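Local coordinates for RNA-dependent RNA Polymerase (Bombyx mori cytoplasmic polyhedrosis virus, PDB 6TZ0), which transcribes and replicates the viral double-stranded RNA genome as an RNA-directed RNA polymerase, making plus strands conservatively and then complementary minus strands, at residues Q258-V269 / H281-V292. Sequence-based numbering, arbitrary orientation.
Sequences QEALHNVGRATV and HRTKTTSEPHFV
Thr-286 donates its hydroxyl to the last turn of helix 257-264, OG1 lying 2.8 Å from Leu-261 O and nearly in line with that carbonyl (C=O...O angle 165°). The first torsion of Thr-286 (chi1 58°) sets OG1 between its own backbone N and carbonyl carbon, which turns the hydroxyl to the helix end and sends CG2 to the methyl of Ala-267, 3.7 Å from its CB. Gly-265 O, just past the helix, is gripped from opposite faces of its carbonyl plane, by Thr-286 N at 2.9 Å and by NH1 of Arg-266, whose chain bends back at chi2. On the helix, His-262 offers ND1 as acceptor to Glu-288 N (3.1 Å), which approaches the ring edge from 16° outside the ring plane; this would suit a neutral ring with ND1 unprotonated. Ser-287 CA and CB pack beside the same nitrogen.

Gly-265, with positive phi, ends the helix and leads directly into strand 266-272, which pairs with strand 278-285 as a two-stranded antiparallel hairpin in the N-terminal region. Ala-267 with Lys-284 and Val-269 with Arg-282 are its hydrogen-bonded pairs here, each with two backbone bonds; Arg-266 with Thr-285 and Thr-268 with Thr-283 are the non-hydrogen-bonded ones.

On the face bearing Val-269 and Lys-284, Val-269 CG2 meets the aliphatic part of the lysine at CD (3.8 Å), while the chain's bends at chi3 and chi4 return NZ to Thr-285 O. Thr-268, on the opposite face, lies alongside His-281, pointing the same way; ND1 of that histidine bonds to His-1039. Where the helix faces residues 288-292, Gln-258 crosses Val-292 at about a right angle, NE2 3.3 Å from CG1 and weakly hydrogen-bonded to Leu-715 O; Glu-288 OE1 turns to Gln-717 N, next to strand 711-716 of the polymerase domain.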
loop_
_atom_site.group_PDB
_atom_site.type_symbol
_atom_site.label_atom_id
_atom_site.label_comp_id
_atom_site.label_asym_id
_atom_site.label_seq_id
_atom_site.Cartn_x
_atom_site.Cartn_y
_atom_site.Cartn_z
ATOM N N GLN A 258 -21.567 24.445 -6.068
ATOM C CA GLN A 258 -20.843 25.617 -6.528
ATOM C C GLN A 258 -21.782 26.600 -7.217
ATOM O O GLN A 258 -21.698 27.811 -6.987
ATOM C CB GLN A 258 -19.719 25.167 -7.452
ATOM C CG GLN A 258 -18.711 26.211 -7.809
ATOM C CD GLN A 258 -17.572 25.618 -8.587
ATOM O OE1 GLN A 258 -17.602 24.447 -8.945
ATOM N NE2 GLN A 258 -16.546 26.406 -8.825
ATOM N N GLU A 259 -22.724 26.092 -8.013
ATOM C CA GLU A 259 -23.739 26.951 -8.614
ATOM C C GLU A 259 -24.705 27.502 -7.575
ATOM O O GLU A 259 -25.132 28.660 -7.678
ATOM C CB GLU A 259 -24.502 26.180 -9.685
ATOM C CG GLU A 259 -25.516 27.003 -10.439
ATOM C CD GLU A 259 -26.235 26.199 -11.488
ATOM O OE1 GLU A 259 -25.915 25.003 -11.635
ATOM O OE2 GLU A 259 -27.126 26.756 -12.158
ATOM N N ALA A 260 -25.050 26.692 -6.572
ATOM C CA ALA A 260 -25.916 27.173 -5.498
ATOM C C ALA A 260 -25.258 28.302 -4.711
ATOM O O ALA A 260 -25.889 29.330 -4.434
ATOM C CB ALA A 260 -26.285 26.022 -4.569
ATOM N N LEU A 261 -23.979 28.141 -4.382
ATOM C CA LEU A 261 -23.249 29.152 -3.638
ATOM C C LEU A 261 -22.965 30.380 -4.491
ATOM O O LEU A 261 -22.841 31.484 -3.953
ATOM C CB LEU A 261 -21.956 28.542 -3.107
ATOM C CG LEU A 261 -21.173 29.248 -2.008
ATOM C CD1 LEU A 261 -21.962 29.246 -0.713
ATOM C CD2 LEU A 261 -19.870 28.536 -1.829
ATOM N N HIS A 262 -22.862 30.207 -5.813
ATOM C CA HIS A 262 -22.849 31.344 -6.728
ATOM C C HIS A 262 -24.143 32.141 -6.647
ATOM O O HIS A 262 -24.119 33.370 -6.532
ATOM C CB HIS A 262 -22.622 30.860 -8.156
ATOM C CG HIS A 262 -22.847 31.915 -9.192
ATOM N ND1 HIS A 262 -21.973 32.956 -9.400
ATOM C CD2 HIS A 262 -23.855 32.089 -10.077
ATOM C CE1 HIS A 262 -22.429 33.727 -10.369
ATOM N NE2 HIS A 262 -23.569 33.221 -10.798
ATOM N N ASN A 263 -25.288 31.458 -6.706
ATOM C CA ASN A 263 -26.563 32.169 -6.662
ATOM C C ASN A 263 -26.912 32.714 -5.284
ATOM O O ASN A 263 -27.851 33.509 -5.189
ATOM C CB ASN A 263 -27.701 31.278 -7.159
ATOM C CG ASN A 263 -27.722 31.148 -8.664
ATOM O OD1 ASN A 263 -27.502 32.120 -9.383
ATOM N ND2 ASN A 263 -27.997 29.952 -9.150
ATOM N N VAL A 264 -26.208 32.303 -4.223
ATOM C CA VAL A 264 -26.388 32.947 -2.918
ATOM C C VAL A 264 -25.985 34.418 -2.974
ATOM O O VAL A 264 -26.722 35.295 -2.511
ATOM C CB VAL A 264 -25.617 32.182 -1.827
ATOM C CG1 VAL A 264 -25.536 32.988 -0.546
ATOM C CG2 VAL A 264 -26.322 30.896 -1.530
ATOM N N GLY A 265 -24.826 34.713 -3.554
ATOM C CA GLY A 265 -24.404 36.081 -3.776
ATOM C C GLY A 265 -23.535 36.689 -2.702
ATOM O O GLY A 265 -22.443 37.167 -3.019
ATOM N N ARG A 266 -23.967 36.685 -1.448
ATOM C CA ARG A 266 -23.197 37.283 -0.369
ATOM C C ARG A 266 -23.089 36.284 0.765
ATOM O O ARG A 266 -24.044 35.561 1.053
ATOM C CB ARG A 266 -23.842 38.572 0.153
ATOM C CG ARG A 266 -23.880 39.717 -0.831
ATOM C CD ARG A 266 -22.493 40.288 -1.047
ATOM N NE ARG A 266 -22.512 41.473 -1.898
ATOM C CZ ARG A 266 -22.385 41.449 -3.220
ATOM N NH1 ARG A 266 -22.229 40.297 -3.856
ATOM N NH2 ARG A 266 -22.414 42.580 -3.910
ATOM N N ALA A 267 -21.932 36.252 1.412
ATOM C CA ALA A 267 -21.772 35.438 2.603
ATOM C C ALA A 267 -20.902 36.192 3.590
ATOM O O ALA A 267 -19.898 36.793 3.207
ATOM C CB ALA A 267 -21.153 34.075 2.287
ATOM N N THR A 268 -21.304 36.165 4.851
ATOM C CA THR A 268 -20.498 36.698 5.939
ATOM C C THR A 268 -19.770 35.532 6.613
ATOM O O THR A 268 -20.376 34.715 7.311
ATOM C CB THR A 268 -21.359 37.537 6.888
ATOM O OG1 THR A 268 -20.627 37.863 8.076
ATOM C CG2 THR A 268 -22.712 36.901 7.198
ATOM N N VAL A 269 -18.471 35.445 6.364
ATOM C CA VAL A 269 -17.670 34.256 6.641
ATOM C C VAL A 269 -16.619 34.650 7.672
ATOM O O VAL A 269 -16.308 35.840 7.816
ATOM C CB VAL A 269 -17.028 33.694 5.352
ATOM C CG1 VAL A 269 -18.088 33.409 4.337
ATOM C CG2 VAL A 269 -16.014 34.666 4.784
ATOM N N HIS A 281 -14.342 38.582 10.932
ATOM C CA HIS A 281 -15.262 38.125 9.908
ATOM C C HIS A 281 -15.471 39.247 8.907
ATOM O O HIS A 281 -15.466 40.426 9.262
ATOM C CB HIS A 281 -16.611 37.684 10.493
ATOM C CG HIS A 281 -17.409 38.796 11.090
ATOM N ND1 HIS A 281 -17.226 39.230 12.382
ATOM C CD2 HIS A 281 -18.378 39.578 10.564
ATOM C CE1 HIS A 281 -18.058 40.224 12.632
ATOM N NE2 HIS A 281 -18.763 40.460 11.543
ATOM N N ARG A 282 -15.649 38.870 7.651
ATOM C CA ARG A 282 -15.873 39.819 6.577
ATOM C C ARG A 282 -17.145 39.429 5.852
ATOM O O ARG A 282 -17.703 38.359 6.081
ATOM C CB ARG A 282 -14.676 39.865 5.613
ATOM C CG ARG A 282 -14.392 38.570 4.873
ATOM C CD ARG A 282 -13.046 38.635 4.163
ATOM N NE ARG A 282 -12.636 37.336 3.631
ATOM C CZ ARG A 282 -12.774 36.961 2.366
ATOM N NH1 ARG A 282 -13.269 37.805 1.477
ATOM N NH2 ARG A 282 -12.380 35.756 1.981
ATOM N N THR A 283 -17.615 40.316 4.991
ATOM C CA THR A 283 -18.771 40.054 4.148
ATOM C C THR A 283 -18.301 40.119 2.705
ATOM O O THR A 283 -18.001 41.199 2.192
ATOM C CB THR A 283 -19.891 41.057 4.409
ATOM O OG1 THR A 283 -20.285 40.987 5.783
ATOM C CG2 THR A 283 -21.094 40.743 3.535
ATOM N N LYS A 284 -18.240 38.967 2.054
ATOM C CA LYS A 284 -17.659 38.855 0.729
ATOM C C LYS A 284 -18.725 38.454 -0.278
ATOM O O LYS A 284 -19.842 38.079 0.079
ATOM C CB LYS A 284 -16.520 37.835 0.725
ATOM C CG LYS A 284 -16.973 36.409 0.936
ATOM C CD LYS A 284 -15.798 35.466 1.058
ATOM C CE LYS A 284 -15.027 35.346 -0.238
ATOM N NZ LYS A 284 -15.803 34.701 -1.316
ATOM N N THR A 285 -18.368 38.533 -1.553
ATOM C CA THR A 285 -19.214 38.026 -2.621
ATOM C C THR A 285 -18.854 36.574 -2.897
ATOM O O THR A 285 -17.706 36.164 -2.708
ATOM C CB THR A 285 -19.089 38.870 -3.893
ATOM O OG1 THR A 285 -19.958 38.339 -4.903
ATOM C CG2 THR A 285 -17.668 38.909 -4.416
ATOM N N THR A 286 -19.851 35.785 -3.290
ATOM C CA THR A 286 -19.644 34.380 -3.607
ATOM C C THR A 286 -19.965 34.073 -5.058
ATOM O O THR A 286 -20.133 32.908 -5.419
ATOM C CB THR A 286 -20.466 33.484 -2.682
ATOM O OG1 THR A 286 -21.857 33.805 -2.798
ATOM C CG2 THR A 286 -20.024 33.643 -1.248
ATOM N N SER A 287 -20.068 35.103 -5.889
ATOM C CA SER A 287 -20.213 34.900 -7.319
ATOM C C SER A 287 -18.915 34.355 -7.899
ATOM O O SER A 287 -17.836 34.575 -7.349
ATOM C CB SER A 287 -20.594 36.209 -7.998
ATOM O OG SER A 287 -19.564 37.165 -7.856
ATOM N N GLU A 288 -19.021 33.647 -9.008
ATOM C CA GLU A 288 -17.910 32.928 -9.607
ATOM C C GLU A 288 -17.446 33.617 -10.883
ATOM O O GLU A 288 -18.202 34.376 -11.496
ATOM C CB GLU A 288 -18.333 31.485 -9.910
ATOM C CG GLU A 288 -18.702 30.672 -8.681
ATOM C CD GLU A 288 -17.535 30.417 -7.755
ATOM O OE1 GLU A 288 -16.395 30.287 -8.244
ATOM O OE2 GLU A 288 -17.756 30.344 -6.531
ATOM N N PRO A 289 -16.199 33.396 -11.305
ATOM C CA PRO A 289 -15.739 33.955 -12.582
ATOM C C PRO A 289 -16.414 33.281 -13.767
ATOM O O PRO A 289 -17.097 32.265 -13.638
ATOM C CB PRO A 289 -14.237 33.677 -12.569
ATOM C CG PRO A 289 -13.893 33.527 -11.145
ATOM C CD PRO A 289 -15.069 32.874 -10.515
ATOM N N HIS A 290 -16.196 33.859 -14.947
ATOM C CA HIS A 290 -16.988 33.485 -16.114
ATOM C C HIS A 290 -16.597 32.127 -16.678
ATOM O O HIS A 290 -17.420 31.473 -17.324
ATOM C CB HIS A 290 -16.865 34.555 -17.198
ATOM C CG HIS A 290 -15.489 34.687 -17.765
ATOM N ND1 HIS A 290 -15.053 33.941 -18.837
ATOM C CD2 HIS A 290 -14.446 35.471 -17.404
ATOM C CE1 HIS A 290 -13.802 34.262 -19.114
ATOM N NE2 HIS A 290 -13.410 35.188 -18.259
ATOM N N PHE A 291 -15.361 31.689 -16.456
ATOM C CA PHE A 291 -14.952 30.359 -16.885
ATOM C C PHE A 291 -15.476 29.264 -15.966
ATOM O O PHE A 291 -15.435 28.087 -16.336
ATOM C CB PHE A 291 -13.425 30.289 -17.008
ATOM C CG PHE A 291 -12.678 30.793 -15.801
ATOM C CD1 PHE A 291 -12.394 29.958 -14.734
ATOM C CD2 PHE A 291 -12.244 32.108 -15.745
ATOM C CE1 PHE A 291 -11.706 30.430 -13.630
ATOM C CE2 PHE A 291 -11.550 32.578 -14.653
ATOM C CZ PHE A 291 -11.283 31.739 -13.594
ATOM N N VAL A 292 -15.964 29.628 -14.783
ATOM C CA VAL A 292 -16.649 28.679 -13.918
ATOM C C VAL A 292 -18.125 28.601 -14.280
ATOM O O VAL A 292 -18.715 27.516 -14.314
ATOM C CB VAL A 292 -16.431 29.084 -12.451
ATOM C CG1 VAL A 292 -17.243 28.229 -11.520
ATOM C CG2 VAL A 292 -14.968 28.985 -12.106
#